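Local coordinates for protein Alpha/beta hydrolase (Enterobacter asburiae, PDB 6KMO) that is an esterase, also described as a lipase, that probably hydrolyses carboxylic ester bonds with the serine chemistry of the alpha/beta hydrolase fold, at residues A[157-160]-A[166-169]; A[232-237]-A[276-281]. The protein carries 2 engineered substitutions. One frame throughout, in Å; residues are numbered along the deposited sequence.

Contact 1: residues A[157-160]-A[166-169]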
ATOM      1  N   THR A 157     -15.378  11.726 -19.565  1.00  5.99           N
ATOM      2  CA  THR A 157     -15.936  11.126 -18.360  1.00  6.26           C
ATOM      3  C   THR A 157     -17.451  11.243 -18.355  1.00  8.24           C
ATOM      4  O   THR A 157     -18.169  10.265 -18.080  1.00  6.97           O
ATOM      5  CB  THR A 157     -15.326  11.822 -17.135  1.00  6.76           C
ATOM      6  OG1 THR A 157     -13.892  11.626 -17.117  1.00  7.29           O
ATOM      7  CG2 THR A 157     -15.898  11.282 -15.845  1.00  7.69           C
ATOM      8  N   LYS A 158     -17.950  12.443 -18.652  0.72  7.64           N
ATOM      9  CA  LYS A 158     -19.389  12.655 -18.764  0.72  8.75           C
ATOM     10  C   LYS A 158     -19.992  11.745 -19.826  0.72  9.18           C
ATOM     11  O   LYS A 158     -21.075  11.180 -19.626  0.72  9.59           O
ATOM     12  CB  LYS A 158     -19.664  14.124 -19.081  0.72 10.87           C
ATOM     13  CG  LYS A 158     -21.127  14.500 -19.086  0.72 16.67           C
ATOM     14  CD  LYS A 158     -21.294  16.016 -19.166  0.72 21.22           C
ATOM     15  CE  LYS A 158     -22.696  16.397 -19.635  0.72 26.63           C
ATOM     16  NZ  LYS A 158     -23.074  15.711 -20.905  0.72 30.84           N
ATOM     17  N   TRP A 159     -19.302  11.576 -20.951  1.00  8.17           N
ATOM     18  CA  TRP A 159     -19.814  10.724 -22.021  1.00  8.19           C
ATOM     19  C   TRP A 159     -19.943   9.276 -21.558  1.00 10.08           C
ATOM     20  O   TRP A 159     -20.966   8.616 -21.791  1.00  9.95           O
ATOM     21  CB  TRP A 159     -18.946  10.825 -23.277  1.00  7.98           C
ATOM     22  CG  TRP A 159     -19.520  10.016 -24.411  1.00  9.99           C
ATOM     23  CD1 TRP A 159     -20.395  10.461 -25.364  1.00 16.63           C
ATOM     24  CD2 TRP A 159     -19.285   8.638 -24.685  1.00 11.14           C
ATOM     25  NE1 TRP A 159     -20.706   9.437 -26.224  1.00 16.85           N
ATOM     26  CE2 TRP A 159     -20.048   8.305 -25.830  1.00 14.56           C
ATOM     27  CE3 TRP A 159     -18.502   7.649 -24.084  1.00 10.62           C
ATOM     28  CZ2 TRP A 159     -20.053   7.024 -26.376  1.00 15.60           C
ATOM     29  CZ3 TRP A 159     -18.506   6.371 -24.640  1.00 13.39           C
ATOM     30  CH2 TRP A 159     -19.283   6.076 -25.771  1.00 15.59           C
ATOM     31  N   VAL A 160     -18.918   8.750 -20.898  1.00  7.54           N
ATOM     32  CA  VAL A 160     -19.001   7.377 -20.408  1.00  7.55           C
ATOM     33  C   VAL A 160     -20.129   7.231 -19.393  1.00  7.60           C
ATOM     34  O   VAL A 160     -20.854   6.229 -19.391  1.00  8.26           O
ATOM     35  CB  VAL A 160     -17.644   6.923 -19.833  1.00  6.94           C
ATOM     36  CG1 VAL A 160     -17.781   5.596 -19.133  1.00  8.40           C
ATOM     37  CG2 VAL A 160     -16.593   6.845 -20.922  1.00  8.49           C
ATOM     38  N   GLU A 166     -22.835   2.007 -24.807  1.00  9.15           N
ATOM     39  CA  GLU A 166     -22.277   1.872 -26.148  1.00  8.69           C
ATOM     40  C   GLU A 166     -20.964   1.101 -26.156  1.00  9.15           C
ATOM     41  O   GLU A 166     -20.596   0.523 -27.184  1.00 10.71           O
ATOM     42  CB  GLU A 166     -22.081   3.236 -26.801  1.00 10.52           C
ATOM     43  CG  GLU A 166     -23.370   3.988 -27.076  1.00 11.96           C
ATOM     44  CD  GLU A 166     -23.149   5.225 -27.924  1.00 14.96           C
ATOM     45  OE1 GLU A 166     -24.014   6.110 -27.876  1.00 23.36           O
ATOM     46  OE2 GLU A 166     -22.129   5.293 -28.645  1.00 15.19           O
ATOM     47  N   ILE A 167     -20.235   1.078 -25.037  1.00  9.07           N
ATOM     48  CA  ILE A 167     -18.971   0.369 -24.921  1.00  9.91           C
ATOM     49  C   ILE A 167     -19.049  -0.763 -23.902  1.00  9.37           C
ATOM     50  O   ILE A 167     -18.019  -1.266 -23.451  1.00 10.26           O
ATOM     51  CB  ILE A 167     -17.796   1.326 -24.623  1.00  9.91           C
ATOM     52  CG1 ILE A 167     -18.039   2.141 -23.348  1.00  9.84           C
ATOM     53  CG2 ILE A 167     -17.545   2.213 -25.816  1.00 10.13           C
ATOM     54  CD1 ILE A 167     -16.785   2.839 -22.826  1.00 11.90           C
ATOM     55  N   GLY A 168     -20.256  -1.170 -23.521  1.00  8.55           N
ATOM     56  CA  GLY A 168     -20.415  -2.284 -22.617  1.00  9.72           C
ATOM     57  C   GLY A 168     -20.074  -1.973 -21.181  1.00  9.38           C
ATOM     58  O   GLY A 168     -19.679  -2.881 -20.436  1.00 10.99           O
ATOM     59  N   VAL A 169     -20.263  -0.733 -20.760  1.00  9.71           N
ATOM     60  CA  VAL A 169     -19.904  -0.265 -19.427  1.00 10.25           C
ATOM     61  C   VAL A 169     -21.141   0.266 -18.730  1.00  9.63           C
ATOM     62  O   VAL A 169     -22.004   0.886 -19.364  1.00 11.01           O
ATOM     63  CB  VAL A 169     -18.812   0.829 -19.562  1.00 16.36           C
ATOM     64  CG1 VAL A 169     -18.814   1.802 -18.382  1.00 21.84           C
ATOM     65  CG2 VAL A 169     -17.473   0.133 -19.803  1.00 14.69           C
TER
HETATM   66  O   HOH W   1     -22.766   8.655 -28.328  1.00 32.21           O

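Contact 2: residues A[232-237]-A[276-281]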
ATOM      1  N   ASN A 232      14.259  19.823 -12.947  1.00  8.38           N
ATOM      2  CA  ASN A 232      14.236  20.592 -14.189  1.00  8.23           C
ATOM      3  C   ASN A 232      13.236  20.022 -15.187  1.00  9.35           C
ATOM      4  O   ASN A 232      12.632  20.784 -15.949  1.00  8.39           O
ATOM      5  CB  ASN A 232      15.633  20.652 -14.801  1.00  8.96           C
ATOM      6  CG  ASN A 232      16.514  21.658 -14.116  1.00 11.77           C
ATOM      7  OD1 ASN A 232      16.051  22.499 -13.378  1.00 14.75           O
ATOM      8  ND2 ASN A 232      17.809  21.564 -14.370  1.00 20.36           N
ATOM      9  N   MET A 233      13.056  18.704 -15.219  1.00  7.99           N
ATOM     10  CA  MET A 233      12.012  18.127 -16.063  1.00  7.39           C
ATOM     11  C   MET A 233      10.640  18.636 -15.634  1.00  5.89           C
ATOM     12  O   MET A 233       9.814  19.017 -16.470  1.00  7.45           O
ATOM     13  CB  MET A 233      12.062  16.600 -16.009  1.00  7.87           C
ATOM     14  CG  MET A 233      13.184  15.975 -16.854  1.00  8.46           C
ATOM     15  SD  MET A 233      13.623  14.211 -16.419  1.00  4.41           S
ATOM     16  CE  MET A 233      12.133  13.370 -16.927  1.00 13.35           C
ATOM     17  N   MET A 234      10.366  18.633 -14.331  1.00  6.82           N
ATOM     18  CA  MET A 234       9.070  19.091 -13.848  1.00  5.87           C
ATOM     19  C   MET A 234       8.824  20.551 -14.211  1.00  7.18           C
ATOM     20  O   MET A 234       7.708  20.926 -14.595  1.00  7.13           O
ATOM     21  CB  MET A 234       8.943  18.880 -12.342  1.00  7.03           C
ATOM     22  CG  MET A 234       8.560  17.449 -11.930  1.00  7.74           C
ATOM     23  SD  MET A 234       7.032  16.717 -12.732  1.00  1.22           S
ATOM     24  CE  MET A 234       5.870  18.147 -12.543  1.00  8.60           C
ATOM     25  N   LYS A 235       9.852  21.398 -14.093  1.00  7.92           N
ATOM     26  CA  LYS A 235       9.689  22.799 -14.467  1.00  7.09           C
ATOM     27  C   LYS A 235       9.390  22.936 -15.955  1.00  8.24           C
ATOM     28  O   LYS A 235       8.544  23.751 -16.357  1.00  8.65           O
ATOM     29  CB  LYS A 235      10.939  23.594 -14.095  1.00  7.74           C
ATOM     30  CG  LYS A 235      11.110  23.806 -12.605  1.00  9.60           C
ATOM     31  CD  LYS A 235      12.408  24.552 -12.292  1.00 12.27           C
ATOM     32  CE  LYS A 235      12.526  24.824 -10.816  1.00 16.55           C
ATOM     33  NZ  LYS A 235      13.798  25.554 -10.480  1.00 25.39           N
ATOM     34  N   TRP A 236      10.059  22.127 -16.782  1.00  6.57           N
ATOM     35  CA  TRP A 236       9.839  22.140 -18.225  1.00  6.74           C
ATOM     36  C   TRP A 236       8.430  21.668 -18.567  1.00  8.04           C
ATOM     37  O   TRP A 236       7.756  22.235 -19.437  1.00  7.92           O
ATOM     38  CB  TRP A 236      10.892  21.259 -18.900  1.00  7.85           C
ATOM     39  CG  TRP A 236      10.906  21.273 -20.384  1.00  8.15           C
ATOM     40  CD1 TRP A 236      11.195  22.330 -21.198  1.00  8.64           C
ATOM     41  CD2 TRP A 236      10.664  20.163 -21.253  1.00  8.19           C
ATOM     42  NE1 TRP A 236      11.130  21.951 -22.508  1.00  9.49           N
ATOM     43  CE2 TRP A 236      10.807  20.620 -22.573  1.00  8.41           C
ATOM     44  CE3 TRP A 236      10.335  18.817 -21.039  1.00 10.17           C
ATOM     45  CZ2 TRP A 236      10.644  19.796 -23.670  1.00  9.08           C
ATOM     46  CZ3 TRP A 236      10.164  18.006 -22.140  1.00 10.90           C
ATOM     47  CH2 TRP A 236      10.323  18.496 -23.432  1.00 10.30           C
ATOM     48  N   PHE A 237       7.983  20.595 -17.930  1.00  7.16           N
ATOM     49  CA  PHE A 237       6.631  20.105 -18.170  1.00  6.12           C
ATOM     50  C   PHE A 237       5.604  21.178 -17.836  1.00  6.97           C
ATOM     51  O   PHE A 237       4.723  21.489 -18.649  1.00  6.83           O
ATOM     52  CB  PHE A 237       6.384  18.851 -17.331  1.00  6.94           C
ATOM     53  CG  PHE A 237       7.185  17.623 -17.735  1.00  6.91           C
ATOM     54  CD1 PHE A 237       7.507  17.342 -19.058  1.00  7.31           C
ATOM     55  CD2 PHE A 237       7.568  16.712 -16.762  1.00  6.54           C
ATOM     56  CE1 PHE A 237       8.212  16.201 -19.393  1.00  7.61           C
ATOM     57  CE2 PHE A 237       8.261  15.554 -17.091  1.00  7.01           C
ATOM     58  CZ  PHE A 237       8.585  15.300 -18.407  1.00  8.12           C
ATOM     59  N   LEU A 276      11.143   7.816  -3.379  1.00  5.88           N
ATOM     60  CA  LEU A 276      12.248   8.590  -3.956  1.00  6.25           C
ATOM     61  C   LEU A 276      11.764   9.322  -5.198  1.00  8.07           C
ATOM     62  O   LEU A 276      12.230   9.051  -6.302  1.00  9.58           O
ATOM     63  CB  LEU A 276      13.451   7.679  -4.251  1.00  7.63           C
ATOM     64  CG  LEU A 276      14.047   7.011  -2.998  1.00 10.16           C
ATOM     65  CD1 LEU A 276      13.576   5.582  -2.882  1.00 11.39           C
ATOM     66  CD2 LEU A 276      15.577   7.076  -3.003  1.00 11.66           C
ATOM     67  N   ASP A 277      10.829  10.254  -5.016  1.00  8.64           N
ATOM     68  CA  ASP A 277      10.156  10.990  -6.088  1.00  6.64           C
ATOM     69  C   ASP A 277      10.043  12.438  -5.641  1.00  6.90           C
ATOM     70  O   ASP A 277       9.589  12.714  -4.530  1.00  6.60           O
ATOM     71  CB  ASP A 277       8.768  10.362  -6.304  1.00  7.99           C
ATOM     72  CG  ASP A 277       7.951  10.984  -7.437  1.00  8.12           C
ATOM     73  OD1 ASP A 277       8.325  12.026  -8.006  1.00  7.28           O
ATOM     74  OD2 ASP A 277       6.893  10.377  -7.777  1.00  8.10           O
ATOM     75  N   VAL A 278      10.453  13.371  -6.507  1.00  6.87           N
ATOM     76  CA  VAL A 278      10.275  14.788  -6.208  1.00  6.80           C
ATOM     77  C   VAL A 278       8.828  15.108  -5.832  1.00  5.91           C
ATOM     78  O   VAL A 278       8.588  15.983  -5.002  1.00  6.45           O
ATOM     79  CB  VAL A 278      10.754  15.697  -7.359  1.00  7.18           C
ATOM     80  CG1 VAL A 278      12.267  15.589  -7.542  1.00  7.48           C
ATOM     81  CG2 VAL A 278      10.023  15.403  -8.661  1.00  6.45           C
ATOM     82  N   LEU A 279       7.857  14.420  -6.434  1.00  5.68           N
ATOM     83  CA  LEU A 279       6.437  14.666  -6.224  1.00  5.49           C
ATOM     84  C   LEU A 279       5.891  14.011  -4.964  1.00  5.66           C
ATOM     85  O   LEU A 279       4.720  14.202  -4.636  1.00  5.74           O
ATOM     86  CB  LEU A 279       5.645  14.144  -7.423  1.00  6.18           C
ATOM     87  CG  LEU A 279       6.035  14.699  -8.790  1.00  5.90           C
ATOM     88  CD1 LEU A 279       5.195  14.002  -9.839  1.00  8.10           C
ATOM     89  CD2 LEU A 279       5.906  16.202  -8.845  1.00  7.35           C
ATOM     90  N   ARG A 280       6.695  13.238  -4.237  1.00  5.49           N
ATOM     91  CA  ARG A 280       6.166  12.482  -3.107  1.00  5.58           C
ATOM     92  C   ARG A 280       5.445  13.380  -2.110  1.00  5.89           C
ATOM     93  O   ARG A 280       4.307  13.112  -1.716  1.00  6.18           O
ATOM     94  CB  ARG A 280       7.318  11.774  -2.405  1.00  6.40           C
ATOM     95  CG  ARG A 280       6.908  10.936  -1.227  1.00  7.33           C
ATOM     96  CD  ARG A 280       8.132  10.590  -0.408  1.00  6.83           C
ATOM     97  NE  ARG A 280       8.642  11.745   0.306  1.00  6.97           N
ATOM     98  CZ  ARG A 280       9.848  11.810   0.867  1.00  8.50           C
ATOM     99  NH1 ARG A 280      10.708  10.817   0.751  1.00  8.12           N
ATOM    100  NH2 ARG A 280      10.182  12.887   1.557  1.00  9.38           N
ATOM    101  N   ASP A 281       6.100  14.453  -1.685  1.00  5.97           N
ATOM    102  CA  ASP A 281       5.560  15.234  -0.580  1.00  6.80           C
ATOM    103  C   ASP A 281       4.254  15.925  -0.961  1.00  6.72           C
ATOM    104  O   ASP A 281       3.315  15.959  -0.155  1.00  6.71           O
ATOM    105  CB  ASP A 281       6.592  16.236  -0.087  1.00  6.30           C
ATOM    106  CG  ASP A 281       7.682  15.602   0.743  1.00  8.68           C
ATOM    107  OD1 ASP A 281       7.609  14.393   1.072  1.00  8.06           O
ATOM    108  OD2 ASP A 281       8.608  16.364   1.093  1.00  9.87           O
TER

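Contact 1: residues A[157-160]-A[166-169]
V160 and V169 meet methyl to methyl between the last turn of helix 148-163 and the chain returning toward the sheet, within the beta-alpha-beta crossover that runs from strand 132-136 to strand 174-179 of the alpha/beta hydrolase fold. This is the tightly packed side. CG1 of V160 lies 4.0 Å from CG1 of V169, while V160 CG2 stands 4.4 Å from I167 CD1. Beneath these groups M103 and V134 bring in side chains from neighbouring strands, and the methyl contacts of this inner half are apolar.

The outer half is looser and wetter, with E166 exposed and one water joining the two segments. The W159 side chain leaves with CG anti to its own backbone N (chi1 -176°), which carries the six-membered ring across to the returning loop. There the rim of the indole meets I167, with W159 CH2 4.2 Å from I167 CG2, and also E166. The E166 carboxylate stands almost upright to the indole (87° between planes), its OE2 3.5 Å from W159 CZ2; a weak, long ion pair links this oxygen to K76. The other oxygen works through solvent: the water, lying in the indole plane, accepts from W159 NE1 at 3.0 Å and donates to E166 OE1 at 2.9 Å.

Contact 2: residues A[232-237]-A[276-281]
M234 reaches from helix 231-241 to V278 and L279, which lie on the turn between strand 269-274 and helix 280-292 of the alpha/beta hydrolase fold. The first shell is entirely apolar and buried. M234 CG touches V278 CG2 at 4.1 Å, the two side chains lying alongside and running opposite ways. Bends at chi2 (-53°) and chi3 (-46°) then fold the thioether round to L279, so that M234 SD lies 4.1 Å and M234 CE 4.2 Å from the one methyl, L279 CD2. Y220 of helix 218-222 packs against all three residues.

One shell out, the backbone of the turn sets V278 and L279 in place. Residues D277 to R280 form a type I beta turn, and a nearly straight capping bond (165°) runs from L279 N to D277 OD1 over 2.9 Å, meeting that oxygen from well above the carboxylate plane. The second oxygen, D277 OD2, bonds H307 ND1, a pairing consistent with the acid and histidine of a catalytic triad. S219 OG also bonds V278 O. Farther along, D281 OD1 accepts from N24 of the second subunit and from R280, whose guanidinium forms a salt bridge through its NE edge: R280 NE at 2.9 Å and R280 NH2 at 3.0 Å both reach D281 OD1 on one side of the carboxylate plane.

In the fold
Contact 1 and contact 2 lie on opposite sides of the chain's centre, 33 Å apart between centres and about 21 Å between nearest atoms. Contact 1 is the more peripheral, its centre 21 Å from that of the chain against 14 Å for contact 2. It lies on the crossover that precedes strand 174-179, after which comes the probable nucleophile elbow with G178, S180 and G182. In contact 2 the L279 side chain comes close to that elbow but makes no contact with it, and the contact joins the probable acid-bearing turn to a helix in the excursion between strands 203-207 and 269-274.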